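Local coordinates for protein MxaA (PDB 4W4T) that probably uses NADPH to reduce the carrier-bound thioester and release the finished myxalamid chain as an alcohol, serving as the terminal reductase domain of a PKS-NRPS assembly line, at residues L59-T64 against Y84-S89; L67-L72 against K101-Y106; R77-R82 against A114-P119; Q126-L131 against T170-R175; A145-G150 against P184-S189. All coordinates share one frame; numbering follows the deposited sequence.

Interaction 1: L59-T64 against Y84-S89; sequences LLTGAT and YCLVRS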
# COMPACT_ATOMS: atom_id res chain seq x y z
N LEU A 59 24.16 -25.30 -5.24
CA LEU A 59 23.32 -24.56 -4.32
C LEU A 59 22.35 -23.65 -5.08
O LEU A 59 22.78 -22.82 -5.89
CB LEU A 59 24.16 -23.71 -3.36
CG LEU A 59 23.33 -22.83 -2.43
CD1 LEU A 59 22.54 -23.64 -1.42
CD2 LEU A 59 24.20 -21.78 -1.72
N LEU A 60 21.07 -23.82 -4.82
CA LEU A 60 20.04 -22.96 -5.42
C LEU A 60 19.41 -22.08 -4.36
O LEU A 60 18.93 -22.56 -3.34
CB LEU A 60 18.96 -23.80 -6.11
CG LEU A 60 17.78 -23.04 -6.74
CD1 LEU A 60 18.26 -22.06 -7.82
CD2 LEU A 60 16.75 -24.03 -7.30
N THR A 61 19.40 -20.78 -4.60
CA THR A 61 18.60 -19.91 -3.76
C THR A 61 17.31 -19.57 -4.53
O THR A 61 17.32 -19.42 -5.76
CB THR A 61 19.35 -18.60 -3.35
OG1 THR A 61 19.70 -17.84 -4.51
CG2 THR A 61 20.62 -18.93 -2.59
N GLY A 62 16.22 -19.46 -3.79
CA GLY A 62 14.97 -19.01 -4.36
C GLY A 62 14.06 -20.14 -4.80
O GLY A 62 13.12 -19.90 -5.56
N ALA A 63 14.31 -21.35 -4.30
CA ALA A 63 13.49 -22.50 -4.67
C ALA A 63 12.01 -22.37 -4.28
O ALA A 63 11.17 -23.11 -4.80
CB ALA A 63 14.06 -23.78 -4.05
N THR A 64 11.68 -21.45 -3.38
CA THR A 64 10.29 -21.30 -2.96
C THR A 64 9.54 -20.20 -3.73
O THR A 64 8.38 -19.92 -3.44
CB THR A 64 10.17 -20.99 -1.44
OG1 THR A 64 10.81 -19.75 -1.14
CG2 THR A 64 10.80 -22.11 -0.59
N TYR A 84 21.21 -28.54 -3.50
CA TYR A 84 20.99 -27.93 -2.20
C TYR A 84 20.13 -26.69 -2.36
O TYR A 84 20.45 -25.82 -3.16
CB TYR A 84 22.33 -27.56 -1.55
CG TYR A 84 23.15 -28.75 -1.11
CD1 TYR A 84 23.81 -29.56 -2.04
CD2 TYR A 84 23.27 -29.07 0.24
CE1 TYR A 84 24.56 -30.66 -1.63
CE2 TYR A 84 24.02 -30.16 0.65
CZ TYR A 84 24.66 -30.95 -0.28
OH TYR A 84 25.41 -32.02 0.16
N CYS A 85 19.05 -26.61 -1.59
CA CYS A 85 18.12 -25.49 -1.69
C CYS A 85 17.98 -24.71 -0.39
O CYS A 85 17.45 -25.21 0.59
CB CYS A 85 16.74 -25.99 -2.11
SG CYS A 85 16.73 -26.72 -3.75
N LEU A 86 18.43 -23.46 -0.40
CA LEU A 86 18.32 -22.61 0.77
C LEU A 86 16.86 -22.29 1.04
O LEU A 86 16.14 -21.85 0.15
CB LEU A 86 19.13 -21.32 0.56
CG LEU A 86 19.32 -20.43 1.79
CD1 LEU A 86 20.33 -21.06 2.73
CD2 LEU A 86 19.77 -19.05 1.35
N VAL A 87 16.40 -22.52 2.27
CA VAL A 87 15.00 -22.33 2.60
C VAL A 87 14.81 -21.99 4.08
O VAL A 87 15.43 -22.61 4.95
CB VAL A 87 14.17 -23.61 2.25
CG1 VAL A 87 14.73 -24.84 2.98
CG2 VAL A 87 12.70 -23.41 2.57
N ARG A 88 13.98 -20.99 4.35
CA ARG A 88 13.60 -20.65 5.72
C ARG A 88 12.64 -21.68 6.29
O ARG A 88 11.52 -21.83 5.80
CB ARG A 88 12.92 -19.27 5.79
CG ARG A 88 13.79 -18.11 5.36
CD ARG A 88 13.01 -16.78 5.40
NE ARG A 88 12.67 -16.37 6.76
CZ ARG A 88 11.43 -16.32 7.24
NH1 ARG A 88 10.40 -16.66 6.47
NH2 ARG A 88 11.21 -15.93 8.49
N SER A 89 13.08 -22.39 7.32
CA SER A 89 12.24 -23.39 7.98
C SER A 89 12.91 -23.82 9.28
O SER A 89 14.11 -23.60 9.46
CB SER A 89 12.02 -24.60 7.07
OG SER A 89 13.26 -25.17 6.68
O HOH W 1 16.25 -22.36 -2.42
O HOH W 2 15.06 -19.85 -0.88
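Leu86 runs alongside Thr61 on one face of the sheet, the two side chains pointing the same way. Its CB lies 4.1 Å from Leu60 O, the carbonyl that accepts the hydrogen bond of Leu86 N (3.1 Å). CG stands anti to the backbone N (chi1 -170°), which carries the chain along Thr61 to its tip, where CD2 meets Thr61 CG2 at 4.0 Å while CD1 reaches the carbonyl of Leu129. One step back along the parallel ladder, Leu60 N gives a nearly straight bond of 2.7 Å to Tyr84 O. Strands 57-61 and 82-87, linked through helix 66-78, form the first beta-alpha-beta unit of the Rossmann fold, and the chain from Thr61 onward carries its glycine-rich TGxxGxxG turn. Here the backbones part and water enters: water 1 donates to Leu60 O and to Leu86 O and accepts from Ala63 N at 2.9 Å, tying the turn to the second strand. Ala63 CB packs on Cys85 CB at 4.0 Å. Further out, the side chains of Thr64 and Val87 cross at about a right angle, CG2 to CG2 3.9 Å. Thr64 and Arg88, the residue just after the second strand, both belong to the NADPH site.

Interaction 2: L67-L72 against K101-Y106; sequences LGAFLL and KNLESY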
# COMPACT_ATOMS: atom_id res chain seq x y z
N LEU A 67 9.99 -18.30 -10.47
CA LEU A 67 11.11 -18.74 -11.31
C LEU A 67 11.90 -19.89 -10.67
O LEU A 67 12.28 -20.85 -11.34
CB LEU A 67 12.06 -17.58 -11.61
CG LEU A 67 13.29 -17.94 -12.46
CD1 LEU A 67 12.88 -18.56 -13.80
CD2 LEU A 67 14.11 -16.68 -12.68
N GLY A 68 12.12 -19.78 -9.36
CA GLY A 68 12.89 -20.78 -8.64
C GLY A 68 12.36 -22.20 -8.75
O GLY A 68 13.13 -23.15 -8.83
N ALA A 69 11.03 -22.35 -8.75
CA ALA A 69 10.41 -23.66 -8.90
C ALA A 69 10.80 -24.31 -10.23
O ALA A 69 11.17 -25.47 -10.29
CB ALA A 69 8.90 -23.54 -8.80
N PHE A 70 10.73 -23.53 -11.31
CA PHE A 70 11.04 -24.04 -12.64
C PHE A 70 12.52 -24.29 -12.79
O PHE A 70 12.94 -25.29 -13.37
CB PHE A 70 10.51 -23.08 -13.71
CG PHE A 70 9.01 -22.99 -13.74
CD1 PHE A 70 8.33 -22.17 -12.86
CD2 PHE A 70 8.28 -23.77 -14.62
CE1 PHE A 70 6.95 -22.10 -12.86
CE2 PHE A 70 6.91 -23.72 -14.64
CZ PHE A 70 6.23 -22.88 -13.77
N LEU A 71 13.33 -23.39 -12.24
CA LEU A 71 14.77 -23.58 -12.23
C LEU A 71 15.14 -24.86 -11.48
O LEU A 71 15.99 -25.63 -11.92
CB LEU A 71 15.45 -22.36 -11.58
CG LEU A 71 16.91 -22.03 -11.85
CD1 LEU A 71 17.24 -22.15 -13.33
CD2 LEU A 71 17.20 -20.60 -11.36
N LEU A 72 14.48 -25.12 -10.36
CA LEU A 72 14.80 -26.34 -9.62
C LEU A 72 14.45 -27.57 -10.44
O LEU A 72 15.27 -28.49 -10.60
CB LEU A 72 14.06 -26.37 -8.29
CG LEU A 72 14.25 -27.67 -7.51
CD1 LEU A 72 15.73 -28.02 -7.37
CD2 LEU A 72 13.57 -27.58 -6.16
N LYS A 101 5.82 -28.32 -1.93
CA LYS A 101 4.53 -27.67 -2.13
C LYS A 101 4.60 -26.58 -3.20
O LYS A 101 3.67 -26.43 -4.01
CB LYS A 101 4.01 -27.08 -0.81
CG LYS A 101 3.48 -28.13 0.17
CD LYS A 101 2.87 -27.49 1.42
CE LYS A 101 2.44 -28.54 2.44
NZ LYS A 101 1.44 -29.50 1.87
N ASN A 102 5.69 -25.82 -3.20
CA ASN A 102 5.88 -24.79 -4.21
C ASN A 102 5.85 -25.41 -5.60
O ASN A 102 5.15 -24.93 -6.49
CB ASN A 102 7.19 -24.03 -4.00
CG ASN A 102 7.32 -22.82 -4.92
OD1 ASN A 102 6.40 -22.03 -5.04
ND2 ASN A 102 8.48 -22.67 -5.56
N LEU A 103 6.60 -26.50 -5.78
CA LEU A 103 6.65 -27.13 -7.09
C LEU A 103 5.29 -27.74 -7.46
O LEU A 103 4.88 -27.70 -8.62
CB LEU A 103 7.76 -28.17 -7.16
CG LEU A 103 9.10 -27.61 -7.68
CD1 LEU A 103 9.72 -26.63 -6.69
CD2 LEU A 103 10.09 -28.71 -8.05
N GLU A 104 4.59 -28.27 -6.46
CA GLU A 104 3.27 -28.85 -6.68
C GLU A 104 2.29 -27.80 -7.21
O GLU A 104 1.44 -28.10 -8.05
CB GLU A 104 2.73 -29.49 -5.38
CG GLU A 104 3.26 -30.89 -5.11
CD GLU A 104 2.85 -31.46 -3.75
OE1 GLU A 104 2.33 -30.72 -2.89
OE2 GLU A 104 3.05 -32.67 -3.55
N SER A 105 2.42 -26.57 -6.74
CA SER A 105 1.51 -25.51 -7.13
C SER A 105 1.64 -25.14 -8.61
O SER A 105 0.72 -24.57 -9.18
CB SER A 105 1.73 -24.27 -6.26
OG SER A 105 2.98 -23.67 -6.54
N TYR A 106 2.77 -25.49 -9.22
CA TYR A 106 2.99 -25.21 -10.64
C TYR A 106 3.02 -26.49 -11.47
O TYR A 106 3.51 -26.49 -12.59
CB TYR A 106 4.29 -24.42 -10.84
CG TYR A 106 4.28 -23.14 -10.04
CD1 TYR A 106 3.32 -22.17 -10.27
CD2 TYR A 106 5.23 -22.91 -9.05
CE1 TYR A 106 3.29 -20.99 -9.53
CE2 TYR A 106 5.21 -21.74 -8.31
CZ TYR A 106 4.25 -20.79 -8.55
OH TYR A 106 4.23 -19.62 -7.82
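Ala69 presents its methyl to three residues of 101-106: Asn102, Leu103 and Tyr106. The contact joins helix 66-78, which follows the glycine-rich turn of the Rossmann fold, to helix 92-105; their local axes cross nearly perpendicularly (-94°) and approach to 9.3 Å. The aliphatic part centres on Leu103: its CD1 lies 3.8 Å from both CA and CB of Ala69, and also touches Leu72 CD2 at 4.0 Å, the two leucines crossing at about a right angle. The aromatic part belongs to Tyr106. Its CD2 rests against the methyl of Ala69, 3.7 Å from CB, and its CB meets Phe70 CZ at 3.8 Å; the two rings are oblique to each other, planes at 37°. Phe66, an NADPH-site residue, packs against both rings. No hydrogen bond joins the two segments, yet a polar group sits among the carbons: the amide of Asn102, carried forward by CG anti to its own backbone nitrogen (chi1 -172°), uses ND2 to bind the carbonyls of Ala63 and Gly65 in the cofactor turn. That same ND2 rests 3.4 Å from Ala69 CB.

Interaction 3: R77-R82 against A114-P119; sequences RRTDAR and APRIVP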
# COMPACT_ATOMS: atom_id res chain seq x y z
N ARG A 77 16.45 -32.14 -14.10
CA ARG A 77 16.37 -32.83 -15.39
C ARG A 77 17.68 -32.79 -16.17
O ARG A 77 18.04 -33.75 -16.84
CB ARG A 77 15.24 -32.26 -16.24
CG ARG A 77 13.86 -32.74 -15.81
CD ARG A 77 12.78 -32.41 -16.83
NE ARG A 77 12.39 -31.01 -16.78
CZ ARG A 77 12.82 -30.08 -17.62
NH1 ARG A 77 13.67 -30.42 -18.60
NH2 ARG A 77 12.42 -28.83 -17.49
N ARG A 78 18.40 -31.67 -16.09
CA ARG A 78 19.58 -31.43 -16.90
C ARG A 78 20.92 -31.68 -16.28
O ARG A 78 21.94 -31.57 -16.91
CB ARG A 78 19.55 -30.03 -17.41
CG ARG A 78 18.19 -29.63 -17.88
CD ARG A 78 18.10 -29.73 -19.35
NE ARG A 78 19.22 -29.07 -19.96
CZ ARG A 78 19.29 -27.79 -20.29
NH1 ARG A 78 18.28 -26.93 -20.09
NH2 ARG A 78 20.40 -27.39 -20.83
N THR A 79 20.90 -31.97 -15.01
CA THR A 79 22.13 -32.31 -14.31
C THR A 79 21.89 -33.58 -13.50
O THR A 79 20.75 -33.95 -13.25
CB THR A 79 22.58 -31.21 -13.34
OG1 THR A 79 21.81 -31.31 -12.13
CG2 THR A 79 22.39 -29.82 -13.95
N ASP A 80 22.96 -34.22 -13.05
CA ASP A 80 22.80 -35.27 -12.05
C ASP A 80 23.45 -34.84 -10.74
O ASP A 80 23.93 -35.67 -9.96
CB ASP A 80 23.39 -36.60 -12.55
CG ASP A 80 24.89 -36.53 -12.77
OD1 ASP A 80 25.42 -35.42 -12.91
OD2 ASP A 80 25.53 -37.60 -12.81
N ALA A 81 23.47 -33.53 -10.49
CA ALA A 81 24.01 -33.01 -9.24
C ALA A 81 22.94 -33.03 -8.16
O ALA A 81 21.76 -32.95 -8.45
CB ALA A 81 24.55 -31.60 -9.44
N ARG A 82 23.35 -33.15 -6.90
CA ARG A 82 22.41 -32.96 -5.81
C ARG A 82 22.16 -31.46 -5.69
O ARG A 82 23.10 -30.68 -5.77
CB ARG A 82 22.96 -33.55 -4.50
CG ARG A 82 23.07 -35.08 -4.56
CD ARG A 82 23.41 -35.71 -3.23
NE ARG A 82 24.71 -35.26 -2.74
CZ ARG A 82 24.87 -34.51 -1.66
NH1 ARG A 82 23.81 -34.15 -0.94
NH2 ARG A 82 26.08 -34.14 -1.29
N ALA A 114 12.63 -35.96 -5.21
CA ALA A 114 12.95 -35.90 -3.79
C ALA A 114 14.39 -36.29 -3.43
O ALA A 114 15.03 -35.58 -2.65
CB ALA A 114 11.97 -36.77 -3.00
N PRO A 115 14.92 -37.39 -3.99
CA PRO A 115 16.31 -37.71 -3.61
C PRO A 115 17.31 -36.62 -4.01
O PRO A 115 18.36 -36.51 -3.38
CB PRO A 115 16.60 -39.00 -4.39
CG PRO A 115 15.26 -39.57 -4.71
CD PRO A 115 14.35 -38.41 -4.89
N ARG A 116 16.98 -35.83 -5.02
CA ARG A 116 17.92 -34.87 -5.60
C ARG A 116 18.02 -33.56 -4.80
O ARG A 116 19.01 -32.83 -4.93
CB ARG A 116 17.52 -34.55 -7.05
CG ARG A 116 17.48 -35.76 -8.00
CD ARG A 116 18.86 -36.19 -8.43
NE ARG A 116 19.63 -35.09 -9.01
CZ ARG A 116 19.49 -34.66 -10.26
NH1 ARG A 116 18.61 -35.23 -11.08
NH2 ARG A 116 20.22 -33.65 -10.70
N ILE A 117 17.00 -33.28 -3.99
CA ILE A 117 16.87 -31.99 -3.30
C ILE A 117 17.37 -32.09 -1.85
O ILE A 117 16.97 -32.98 -1.12
CB ILE A 117 15.42 -31.50 -3.28
CG1 ILE A 117 14.86 -31.38 -4.70
CG2 ILE A 117 15.32 -30.17 -2.56
CD1 ILE A 117 13.38 -31.08 -4.74
N VAL A 118 18.24 -31.16 -1.46
CA VAL A 118 18.74 -31.09 -0.10
C VAL A 118 18.48 -29.73 0.50
O VAL A 118 19.22 -28.79 0.18
CB VAL A 118 20.27 -31.35 -0.07
CG1 VAL A 118 20.77 -31.31 1.37
CG2 VAL A 118 20.62 -32.62 -0.76
N PRO A 119 17.43 -29.62 1.31
CA PRO A 119 17.23 -28.30 1.86
C PRO A 119 18.36 -27.89 2.80
O PRO A 119 18.99 -28.73 3.47
CB PRO A 119 15.94 -28.42 2.63
CG PRO A 119 15.24 -29.56 2.13
CD PRO A 119 16.30 -30.51 1.57
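Two nitrogens of Arg116 converge on a single carbonyl oxygen: NH2 at 2.8 Å and NE at 3.1 Å both donate to Ala81 O, which lies in the plane of the guanidinium group and is thus gripped side-on. NH2 also gives a bond of 2.6 Å to Thr79 O, and this one is bent (132° at the hydrogen), the nitrogen standing well above the carbonyl plane. The third nitrogen, NH1, donates to Cys76 O in the last turn of the helix. The arginine can fold back this far because its chain is bent twice, at chi2 (-77°) and chi3 (-55°). Asp80 CA then lies over one face of the group, 3.3 Å from NH2. Thr79, the first residue to leave helical geometry, adds an ST turn, its OG1 accepting from Ala81 N at 3.2 Å and also hydrogen-bonded to Leu75 O. A leucine in place of Arg116 would probably leave the carbonyls of Thr79 and Ala81 without these donors and the turn freer to shift. Farther along, Arg82 NH1 touches Val118 CG2 at 3.5 Å, while its NH2 binds the hydroxyl of Tyr84. Arg116, from the run into strand 117-121, thus ties together the turn between helix 66-78 and strand 82-87, the return from helix to strand in the first beta-alpha-beta unit of the Rossmann fold.

Interaction 4: Q126-L131 against T170-R175; sequences QPLLGL and TREILR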
# COMPACT_ATOMS: atom_id res chain seq x y z
N GLN A 126 20.27 -12.81 6.02
CA GLN A 126 21.07 -12.91 7.25
C GLN A 126 22.53 -13.18 6.92
O GLN A 126 22.82 -13.78 5.88
CB GLN A 126 20.53 -14.03 8.15
CG GLN A 126 19.11 -13.80 8.67
CD GLN A 126 19.07 -12.67 9.68
OE1 GLN A 126 20.06 -12.39 10.35
NE2 GLN A 126 17.92 -12.03 9.81
N PRO A 127 23.46 -12.76 7.80
CA PRO A 127 24.89 -13.08 7.63
C PRO A 127 25.10 -14.56 7.40
O PRO A 127 24.42 -15.37 8.04
CB PRO A 127 25.53 -12.64 8.96
CG PRO A 127 24.61 -11.60 9.49
CD PRO A 127 23.22 -11.94 9.00
N LEU A 128 26.02 -14.91 6.49
CA LEU A 128 26.31 -16.31 6.20
C LEU A 128 25.06 -17.08 5.78
O LEU A 128 24.98 -18.29 5.97
CB LEU A 128 26.96 -16.98 7.42
CG LEU A 128 28.20 -16.32 8.03
CD1 LEU A 128 28.79 -17.22 9.13
CD2 LEU A 128 29.26 -16.02 6.98
N LEU A 129 24.09 -16.37 5.20
CA LEU A 129 22.84 -16.99 4.76
C LEU A 129 22.07 -17.62 5.91
O LEU A 129 21.30 -18.55 5.72
CB LEU A 129 23.12 -18.05 3.68
CG LEU A 129 24.06 -17.64 2.57
CD1 LEU A 129 24.41 -18.83 1.67
CD2 LEU A 129 23.43 -16.50 1.75
N GLY A 130 22.30 -17.12 7.13
CA GLY A 130 21.59 -17.62 8.29
C GLY A 130 22.25 -18.84 8.93
O GLY A 130 21.72 -19.39 9.89
N LEU A 131 23.40 -19.24 8.40
CA LEU A 131 24.10 -20.42 8.90
C LEU A 131 25.06 -20.05 10.03
O LEU A 131 25.53 -18.92 10.10
CB LEU A 131 24.89 -21.10 7.77
CG LEU A 131 24.16 -21.46 6.48
CD1 LEU A 131 25.14 -22.13 5.50
CD2 LEU A 131 23.00 -22.37 6.79
N THR A 170 23.44 -11.17 -1.60
CA THR A 170 24.32 -11.42 -2.74
C THR A 170 25.78 -11.36 -2.26
O THR A 170 26.61 -12.19 -2.67
CB THR A 170 24.07 -10.40 -3.86
OG1 THR A 170 22.73 -10.59 -4.35
CG2 THR A 170 25.06 -10.60 -5.00
N ARG A 171 26.09 -10.41 -1.38
CA ARG A 171 27.42 -10.37 -0.78
C ARG A 171 27.78 -11.69 -0.10
O ARG A 171 28.88 -12.21 -0.27
CB ARG A 171 27.52 -9.22 0.24
CG ARG A 171 28.91 -9.06 0.84
CD ARG A 171 28.93 -8.11 2.04
NE ARG A 171 28.15 -8.61 3.18
CZ ARG A 171 27.87 -7.89 4.26
NH1 ARG A 171 28.31 -6.64 4.36
NH2 ARG A 171 27.16 -8.42 5.25
N GLU A 172 26.85 -12.26 0.65
CA GLU A 172 27.13 -13.49 1.39
C GLU A 172 27.29 -14.68 0.45
O GLU A 172 28.06 -15.60 0.71
CB GLU A 172 26.04 -13.75 2.43
CG GLU A 172 25.97 -12.66 3.52
CD GLU A 172 27.32 -12.47 4.23
OE1 GLU A 172 27.65 -13.29 5.12
OE2 GLU A 172 28.04 -11.50 3.90
N ILE A 173 26.54 -14.66 -0.65
CA ILE A 173 26.67 -15.68 -1.70
C ILE A 173 28.06 -15.59 -2.31
O ILE A 173 28.71 -16.61 -2.56
CB ILE A 173 25.58 -15.50 -2.80
CG1 ILE A 173 24.23 -16.02 -2.29
CG2 ILE A 173 25.99 -16.18 -4.13
CD1 ILE A 173 24.21 -17.55 -2.03
N LEU A 174 28.52 -14.36 -2.55
CA LEU A 174 29.87 -14.18 -3.08
C LEU A 174 30.92 -14.66 -2.08
O LEU A 174 31.94 -15.21 -2.46
CB LEU A 174 30.14 -12.73 -3.45
CG LEU A 174 29.29 -12.23 -4.63
CD1 LEU A 174 29.44 -10.72 -4.83
CD2 LEU A 174 29.67 -12.99 -5.92
N ARG A 175 30.64 -14.44 -0.81
CA ARG A 175 31.50 -14.94 0.26
C ARG A 175 31.63 -16.47 0.21
O ARG A 175 32.72 -17.02 0.30
CB ARG A 175 30.95 -14.51 1.62
CG ARG A 175 31.94 -14.59 2.74
CD ARG A 175 31.32 -14.16 4.08
NE ARG A 175 30.75 -12.81 4.06
CZ ARG A 175 31.47 -11.68 4.05
NH1 ARG A 175 32.80 -11.72 4.03
NH2 ARG A 175 30.85 -10.51 4.05
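Glu172 OE2 is gripped by three N-H groups from its own helix: Arg171 NE, Arg175 NE and Arg175 NH2, each at 3.0 Å. Arg175 comes side-on with the carboxylate oxygen in its guanidinium plane, NH2 using the syn lone pair, whereas Arg171 arrives on the anti side. The other oxygen reaches across the contact, where OE1 accepts from Leu128 N at 2.7 Å in a nearly straight bond (165°), also on the anti side. A bend at chi2 (-56°) brings the carboxylate over to that amide, and the two arginines are likely to keep this buried group ionised. An alanine in place of Glu172 would probably leave Leu128 N without its acceptor and two arginines close together without the charge between them. Apolar contacts flank the network: Leu128 CD2 lies 4.0 Å from Arg175 CD, the side chains of Leu129 and Glu172 slide past each other, and those of Leu129 and Ile173 cross, CD1 to CD1 3.9 Å. Residues 128-130 all have positive phi, making a short left-handed turn. It sits in the loop joining strand 117-121 to helix 133-142, just beyond Asp123, Ile124 and Gly125 of the NADPH site, and is held here against helix 159-177 of the Rossmann fold.

Interaction 5: A145-G150 against P184-S189; sequences AIYHNG and PLHYVS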
# COMPACT_ATOMS: atom_id res chain seq x y z
N ALA A 145 28.79 -25.42 -7.36
CA ALA A 145 28.33 -24.24 -8.11
C ALA A 145 27.05 -23.66 -7.50
O ALA A 145 26.31 -24.33 -6.76
CB ALA A 145 28.12 -24.61 -9.58
N ILE A 146 26.81 -22.39 -7.78
CA ILE A 146 25.70 -21.66 -7.17
C ILE A 146 24.80 -21.01 -8.23
O ILE A 146 25.28 -20.31 -9.11
CB ILE A 146 26.21 -20.54 -6.23
CG1 ILE A 146 27.06 -21.15 -5.11
CG2 ILE A 146 25.03 -19.77 -5.63
CD1 ILE A 146 28.08 -20.19 -4.53
N TYR A 147 23.50 -21.26 -8.12
CA TYR A 147 22.50 -20.53 -8.88
C TYR A 147 21.80 -19.60 -7.91
O TYR A 147 21.00 -20.04 -7.08
CB TYR A 147 21.51 -21.47 -9.58
CG TYR A 147 22.12 -22.28 -10.71
CD1 TYR A 147 23.04 -23.28 -10.46
CD2 TYR A 147 21.78 -22.03 -12.04
CE1 TYR A 147 23.61 -24.03 -11.49
CE2 TYR A 147 22.34 -22.77 -13.07
CZ TYR A 147 23.27 -23.77 -12.79
OH TYR A 147 23.82 -24.51 -13.81
N HIS A 148 22.10 -18.31 -7.99
CA HIS A 148 21.56 -17.35 -7.04
C HIS A 148 20.33 -16.62 -7.61
O HIS A 148 20.44 -15.64 -8.35
CB HIS A 148 22.67 -16.36 -6.62
CG HIS A 148 22.20 -15.34 -5.62
ND1 HIS A 148 21.23 -15.60 -4.69
CD2 HIS A 148 22.56 -14.04 -5.44
CE1 HIS A 148 21.01 -14.51 -3.96
NE2 HIS A 148 21.80 -13.55 -4.41
N ASN A 149 19.15 -17.14 -7.28
CA ASN A 149 17.88 -16.61 -7.75
C ASN A 149 17.02 -16.08 -6.59
O ASN A 149 15.89 -15.64 -6.79
CB ASN A 149 17.11 -17.69 -8.53
CG ASN A 149 15.74 -17.22 -9.01
OD1 ASN A 149 15.61 -16.13 -9.56
ND2 ASN A 149 14.71 -18.00 -8.73
N GLY A 150 17.56 -16.11 -5.38
CA GLY A 150 16.83 -15.64 -4.22
C GLY A 150 16.91 -14.13 -4.13
O GLY A 150 17.97 -13.56 -4.41
N PRO A 184 31.72 -21.46 -9.19
CA PRO A 184 31.07 -20.61 -10.20
C PRO A 184 29.68 -20.18 -9.76
O PRO A 184 28.94 -20.92 -9.08
CB PRO A 184 31.01 -21.51 -11.43
CG PRO A 184 32.21 -22.41 -11.27
CD PRO A 184 32.27 -22.69 -9.78
N LEU A 185 29.34 -18.96 -10.16
CA LEU A 185 28.10 -18.34 -9.74
C LEU A 185 27.25 -17.95 -10.94
O LEU A 185 27.68 -17.19 -11.80
CB LEU A 185 28.39 -17.11 -8.90
CG LEU A 185 27.15 -16.23 -8.68
CD1 LEU A 185 26.14 -16.94 -7.79
CD2 LEU A 185 27.57 -14.90 -8.11
N HIS A 186 26.05 -18.50 -11.02
CA HIS A 186 25.12 -18.10 -12.07
C HIS A 186 24.09 -17.19 -11.41
O HIS A 186 23.24 -17.64 -10.65
CB HIS A 186 24.51 -19.32 -12.73
CG HIS A 186 25.56 -20.29 -13.17
ND1 HIS A 186 26.41 -20.03 -14.22
CD2 HIS A 186 25.97 -21.47 -12.64
CE1 HIS A 186 27.27 -21.01 -14.34
NE2 HIS A 186 27.02 -21.91 -13.40
N TYR A 187 24.24 -15.89 -11.67
CA TYR A 187 23.49 -14.89 -10.91
C TYR A 187 22.26 -14.42 -11.67
O TYR A 187 22.37 -13.91 -12.79
CB TYR A 187 24.40 -13.71 -10.56
CG TYR A 187 23.62 -12.59 -9.92
CD1 TYR A 187 22.91 -12.82 -8.75
CD2 TYR A 187 23.57 -11.33 -10.49
CE1 TYR A 187 22.17 -11.81 -8.15
CE2 TYR A 187 22.83 -10.31 -9.89
CZ TYR A 187 22.13 -10.56 -8.73
OH TYR A 187 21.38 -9.57 -8.14
N VAL A 188 21.09 -14.58 -11.07
CA VAL A 188 19.86 -14.08 -11.67
C VAL A 188 19.61 -12.64 -11.23
O VAL A 188 19.20 -12.35 -10.10
CB VAL A 188 18.66 -14.96 -11.34
CG1 VAL A 188 17.42 -14.47 -12.11
CG2 VAL A 188 18.98 -16.43 -11.72
N SER A 189 19.87 -11.71 -12.16
CA SER A 189 19.67 -10.29 -11.92
C SER A 189 18.29 -9.85 -12.40
O SER A 189 17.28 -10.45 -12.01
CB SER A 189 20.75 -9.47 -12.62
OG SER A 189 20.59 -8.08 -12.37
O HOH W 3 18.82 -13.19 -7.13
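Tyr147 and His186 sit side by side on one face of the sheet: His186 CD2 lies over the tyrosine ring, 3.5 Å from its CZ, and His186 CB makes a CH-pi contact with the same face. Beneath them the backbones are laced by four hydrogen bonds, the shortest from His186 N to Ile146 O (2.7 Å, 176°). Across the sheet, Leu185 CD1 fits between Ile146 CG2 and His148 CB, both at 3.7 Å. With CG anti to the backbone N (chi1 -179°), His148 lays its ring beside that of Tyr187, CD2 meeting its edge. Strands 145-148 and 185-188 run parallel within 2° and, with helix 159-177, form a beta-alpha-beta unit of the Rossmann fold. Thr61 and Thr170 fix the His148 imidazole at both nitrogens. At the C-terminal ends the pairing gives way to the partly exposed Asn149 and Gly150. Asn149, an NADPH-site residue, touches Val188 CG1 through OD1 at 3.5 Å, and water 3 sits between Gly150 O and Val188 O, the latter also bound by Lys222.

Interactions 1, 3 and 5 reach one parallel sheet, whose strands run in the order 117-121, 82-87, 57-61, 145-148, 185-188, the 3-2-1-4-5 order of a Rossmann fold. The centres of interactions 1 and 5 are about 12 Å apart, joined by Thr61 and His148. The centre of interaction 2 is about 11 Å from that of interaction 1 and about 23 Å from that of interaction 4; its helices and helix 159-177 flank different faces of the sheet. Along the chain the segments of interactions 1, 2 and 3 alternate, as do those of 4 and 5, which follow. Residues of the NADPH site fall in or beside interactions 1, 2, 4 and 5, whereas interaction 3 lies away from it.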